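Local coordinates for Mll3558 protein (Mesorhizobium loti, PDB 3RD6) that is of unknown function but belongs to the AHA1 family and probably folds around a ligand-binding cavity, as in other Bet v 1-like proteins, at residues Phe10-Val23 / Glu135-Leu149. Numbering follows the deposited sequence.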
# COMPACT_ATOMS: atom_id res chain seq x y z
N PHE A 10 -3.15 -9.15 -9.24
CA PHE A 10 -3.64 -10.50 -9.43
C PHE A 10 -4.71 -10.75 -8.40
O PHE A 10 -4.76 -10.07 -7.37
CB PHE A 10 -2.50 -11.53 -9.33
CG PHE A 10 -1.90 -11.67 -7.96
CD1 PHE A 10 -2.56 -12.36 -6.96
CD2 PHE A 10 -0.65 -11.15 -7.68
CE1 PHE A 10 -1.99 -12.53 -5.70
CE2 PHE A 10 -0.08 -11.32 -6.43
CZ PHE A 10 -0.75 -12.00 -5.44
N THR A 11 -5.58 -11.70 -8.69
CA THR A 11 -6.67 -12.03 -7.78
C THR A 11 -6.81 -13.53 -7.60
O THR A 11 -6.60 -14.30 -8.53
CB THR A 11 -7.97 -11.41 -8.29
OG1 THR A 11 -7.70 -10.07 -8.74
CG2 THR A 11 -9.00 -11.33 -7.18
N ILE A 12 -7.17 -13.95 -6.39
CA ILE A 12 -7.32 -15.35 -6.07
C ILE A 12 -8.62 -15.61 -5.32
O ILE A 12 -8.81 -15.10 -4.22
CB ILE A 12 -6.13 -15.83 -5.21
CG1 ILE A 12 -4.82 -15.54 -5.93
CG2 ILE A 12 -6.26 -17.31 -4.91
CD1 ILE A 12 -3.59 -15.75 -5.08
N GLU A 13 -9.52 -16.37 -5.92
CA GLU A 13 -10.78 -16.70 -5.27
C GLU A 13 -10.65 -18.09 -4.68
O GLU A 13 -10.04 -18.98 -5.28
CB GLU A 13 -11.95 -16.67 -6.25
CG GLU A 13 -12.31 -15.29 -6.75
CD GLU A 13 -12.10 -15.12 -8.25
OE1 GLU A 13 -10.96 -15.34 -8.72
OE2 GLU A 13 -13.08 -14.77 -8.95
N ARG A 14 -11.21 -18.26 -3.49
CA ARG A 14 -11.15 -19.55 -2.82
C ARG A 14 -12.22 -19.58 -1.75
O ARG A 14 -12.22 -18.76 -0.84
CB ARG A 14 -9.77 -19.76 -2.18
CG ARG A 14 -9.54 -21.19 -1.76
CD ARG A 14 -8.15 -21.40 -1.20
NE ARG A 14 -7.70 -22.78 -1.37
CZ ARG A 14 -8.36 -23.85 -0.94
NH1 ARG A 14 -9.51 -23.70 -0.30
NH2 ARG A 14 -7.86 -25.06 -1.15
N THR A 15 -13.14 -20.53 -1.87
CA THR A 15 -14.23 -20.64 -0.91
C THR A 15 -13.91 -21.61 0.21
O THR A 15 -13.13 -22.55 0.04
CB THR A 15 -15.51 -21.09 -1.59
OG1 THR A 15 -15.78 -20.22 -2.70
CG2 THR A 15 -16.68 -21.04 -0.61
N TYR A 16 -14.51 -21.36 1.37
CA TYR A 16 -14.30 -22.18 2.55
C TYR A 16 -15.65 -22.59 3.11
O TYR A 16 -16.60 -21.81 3.06
CB TYR A 16 -13.52 -21.39 3.60
CG TYR A 16 -12.14 -20.98 3.14
CD1 TYR A 16 -11.07 -21.87 3.23
CD2 TYR A 16 -11.92 -19.73 2.58
CE1 TYR A 16 -9.80 -21.51 2.77
CE2 TYR A 16 -10.65 -19.37 2.10
CZ TYR A 16 -9.61 -20.26 2.21
OH TYR A 16 -8.36 -19.92 1.75
N PRO A 17 -15.74 -23.81 3.66
CA PRO A 17 -16.99 -24.30 4.23
C PRO A 17 -17.31 -23.51 5.50
O PRO A 17 -18.44 -23.53 5.99
CB PRO A 17 -16.68 -25.75 4.52
CG PRO A 17 -15.25 -25.69 4.93
CD PRO A 17 -14.65 -24.77 3.88
N GLN A 18 -16.31 -22.82 6.03
CA GLN A 18 -16.47 -22.01 7.23
C GLN A 18 -17.24 -20.73 6.94
O GLN A 18 -17.34 -20.29 5.79
CB GLN A 18 -15.10 -21.65 7.82
CG GLN A 18 -14.37 -22.78 8.48
CD GLN A 18 -14.11 -23.94 7.55
OE1 GLN A 18 -13.61 -23.76 6.44
NE2 GLN A 18 -14.46 -25.14 8.00
N SER A 19 -17.79 -20.13 7.99
CA SER A 19 -18.53 -18.88 7.87
C SER A 19 -17.53 -17.73 7.91
O SER A 19 -16.33 -17.95 8.12
CB SER A 19 -19.52 -18.76 9.04
OG SER A 19 -18.84 -18.74 10.28
N PRO A 20 -17.99 -16.48 7.72
CA PRO A 20 -17.07 -15.34 7.73
C PRO A 20 -16.35 -15.13 9.06
O PRO A 20 -15.13 -14.95 9.09
CB PRO A 20 -17.97 -14.17 7.36
CG PRO A 20 -19.27 -14.56 7.99
CD PRO A 20 -19.39 -16.01 7.62
N ASP A 21 -17.09 -15.15 10.16
CA ASP A 21 -16.50 -14.95 11.48
C ASP A 21 -15.27 -15.83 11.68
O ASP A 21 -14.26 -15.39 12.23
CB ASP A 21 -17.53 -15.25 12.57
CG ASP A 21 -18.03 -14.00 13.26
OD1 ASP A 21 -17.28 -13.43 14.08
OD2 ASP A 21 -19.18 -13.58 12.99
N ARG A 22 -15.36 -17.06 11.21
CA ARG A 22 -14.27 -18.01 11.34
C ARG A 22 -13.06 -17.63 10.50
O ARG A 22 -11.94 -17.55 11.02
CB ARG A 22 -14.76 -19.41 10.98
N VAL A 23 -13.26 -17.41 9.20
CA VAL A 23 -12.15 -17.05 8.31
C VAL A 23 -11.55 -15.68 8.64
O VAL A 23 -10.34 -15.49 8.55
CB VAL A 23 -12.58 -17.07 6.84
CG1 VAL A 23 -11.40 -16.83 5.93
CG2 VAL A 23 -13.24 -18.39 6.53
N GLU A 135 2.36 -14.69 -6.41
CA GLU A 135 0.99 -15.19 -6.47
C GLU A 135 1.01 -16.69 -6.16
O GLU A 135 0.09 -17.21 -5.53
CB GLU A 135 0.36 -14.99 -7.84
CG GLU A 135 -1.12 -15.36 -7.83
CD GLU A 135 -1.70 -15.59 -9.22
OE1 GLU A 135 -1.35 -14.85 -10.17
OE2 GLU A 135 -2.52 -16.53 -9.35
N GLU A 136 2.06 -17.37 -6.62
CA GLU A 136 2.21 -18.80 -6.40
C GLU A 136 2.18 -19.11 -4.91
O GLU A 136 1.47 -20.02 -4.47
CB GLU A 136 3.52 -19.28 -7.01
CG GLU A 136 3.63 -20.79 -7.20
CD GLU A 136 4.90 -21.19 -7.94
OE1 GLU A 136 5.12 -20.69 -9.07
OE2 GLU A 136 5.66 -22.02 -7.40
N GLY A 137 2.95 -18.35 -4.14
CA GLY A 137 3.01 -18.57 -2.71
C GLY A 137 1.71 -18.26 -1.98
O GLY A 137 1.27 -19.03 -1.12
N THR A 138 1.10 -17.12 -2.32
CA THR A 138 -0.16 -16.73 -1.68
C THR A 138 -1.24 -17.78 -1.95
O THR A 138 -2.05 -18.10 -1.08
CB THR A 138 -0.63 -15.35 -2.20
OG1 THR A 138 0.33 -14.35 -1.81
CG2 THR A 138 -2.00 -14.99 -1.62
N ARG A 139 -1.23 -18.34 -3.16
CA ARG A 139 -2.19 -19.35 -3.53
C ARG A 139 -1.93 -20.57 -2.64
O ARG A 139 -2.84 -21.36 -2.38
CB ARG A 139 -2.04 -19.70 -5.01
CG ARG A 139 -3.24 -20.40 -5.62
CD ARG A 139 -3.07 -20.51 -7.12
NE ARG A 139 -3.59 -19.34 -7.84
CZ ARG A 139 -4.88 -19.03 -7.94
NH1 ARG A 139 -5.79 -19.79 -7.35
NH2 ARG A 139 -5.27 -17.97 -8.65
N GLY A 140 -0.69 -20.71 -2.19
CA GLY A 140 -0.33 -21.81 -1.32
C GLY A 140 -0.71 -21.54 0.12
O GLY A 140 -1.21 -22.43 0.82
N LEU A 141 -0.48 -20.32 0.56
CA LEU A 141 -0.81 -19.91 1.91
C LEU A 141 -2.32 -19.97 2.14
O LEU A 141 -2.78 -20.30 3.22
CB LEU A 141 -0.27 -18.50 2.18
CG LEU A 141 1.25 -18.41 2.34
CD1 LEU A 141 1.71 -17.00 2.07
CD2 LEU A 141 1.66 -18.87 3.73
N LEU A 142 -3.09 -19.66 1.11
CA LEU A 142 -4.55 -19.69 1.20
C LEU A 142 -5.01 -21.14 1.24
O LEU A 142 -5.99 -21.47 1.91
CB LEU A 142 -5.21 -18.98 0.01
CG LEU A 142 -5.18 -17.46 -0.01
CD1 LEU A 142 -5.81 -16.99 -1.31
CD2 LEU A 142 -5.93 -16.89 1.20
N GLU A 143 -4.30 -21.99 0.51
CA GLU A 143 -4.61 -23.41 0.48
C GLU A 143 -4.30 -23.92 1.89
O GLU A 143 -5.07 -24.69 2.47
CB GLU A 143 -3.75 -24.12 -0.58
CG GLU A 143 -4.39 -25.35 -1.22
CD GLU A 143 -4.06 -26.64 -0.49
OE1 GLU A 143 -4.52 -27.71 -0.95
OE2 GLU A 143 -3.33 -26.59 0.52
N ALA A 144 -3.17 -23.46 2.45
CA ALA A 144 -2.75 -23.84 3.79
C ALA A 144 -3.78 -23.37 4.82
O ALA A 144 -4.08 -24.09 5.77
CB ALA A 144 -1.41 -23.23 4.11
N LEU A 145 -4.32 -22.17 4.62
CA LEU A 145 -5.34 -21.63 5.52
C LEU A 145 -6.50 -22.62 5.57
O LEU A 145 -7.03 -22.93 6.64
CB LEU A 145 -5.85 -20.28 5.00
CG LEU A 145 -7.11 -19.71 5.68
CD1 LEU A 145 -6.90 -19.51 7.17
CD2 LEU A 145 -7.47 -18.40 5.02
N ALA A 146 -6.87 -23.12 4.39
CA ALA A 146 -7.96 -24.08 4.24
C ALA A 146 -7.86 -25.18 5.29
O ALA A 146 -8.82 -25.45 6.03
CB ALA A 146 -7.95 -24.68 2.84
N ALA A 147 -6.69 -25.81 5.37
CA ALA A 147 -6.46 -26.88 6.34
C ALA A 147 -6.62 -26.40 7.78
O ALA A 147 -7.11 -27.14 8.63
CB ALA A 147 -5.06 -27.47 6.15
N GLU A 148 -6.19 -25.17 8.05
CA GLU A 148 -6.28 -24.59 9.38
C GLU A 148 -7.74 -24.41 9.81
O GLU A 148 -8.03 -24.16 10.98
CB GLU A 148 -5.57 -23.23 9.40
CG GLU A 148 -4.72 -22.98 10.64
CD GLU A 148 -5.52 -23.00 11.94
OE1 GLU A 148 -6.57 -22.34 12.01
OE2 GLU A 148 -5.08 -23.68 12.89
N LEU A 149 -8.66 -24.54 8.85
CA LEU A 149 -10.09 -24.40 9.13
C LEU A 149 -10.85 -25.73 9.09
O LEU A 149 -11.46 -26.09 10.13
CB LEU A 149 -10.73 -23.41 8.15
CG LEU A 149 -10.54 -21.91 8.46
CD1 LEU A 149 -9.07 -21.58 8.43
CD2 LEU A 149 -11.30 -21.06 7.45
O HOH W 1 -4.31 -13.29 -11.10
O HOH W 2 -5.42 -22.30 -2.82
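Hydrogen bonding between strand 10-16 and helix 135-148 centres on Tyr-16, whose OH donates to Leu-142 O at 2.8 Å. The hydroxyl stands 39° out of the carbonyl plane, and Ala-146 N reaches the same oxygen from the opposite face, so two donors grip it. A water extends the polar link, accepting from Arg-14 NE in the guanidinium plane and donating to Arg-139 O.

Two charged side chains also pack against apolar ones. Glu-135 CG sits over the face of the Phe-10 ring, 3.7 Å from its centroid, a CH-pi contact; ring and carboxylate planes are 24° apart. With an alanine here instead of Phe-10 the ring face would be gone, which is likely to open a gap beside the Glu-135 methylenes, leaving the carboxylate to rely on Arg-139. Arg-139 bends at chi3, which brings one guanidinium face over Ile-12 CG2, while Glu-135 OE2, one turn earlier on the same helix, lies in the guanidinium plane and forms a salt bridge with Arg-139 NH2 (3.2 Å).

The axes run 19° from parallel and 9.7 Å apart: this is the Bet v 1-like (SRPBCC) arrangement, the C-terminal helix packed against the antiparallel sheet, here along an outermost strand that bonds to strand 113-125.

Apolar contacts continue along the strand. Ile-12 CG2 meets Leu-142 CD1 at 3.6 Å, and the Tyr-16 ring presents its edge to Ala-146 CB. At the far end, Leu-149 CD2 touches Val-23 CG2 at 3.4 Å. The polar Gln-18 amide rests on Leu-149, its OE1 against CB.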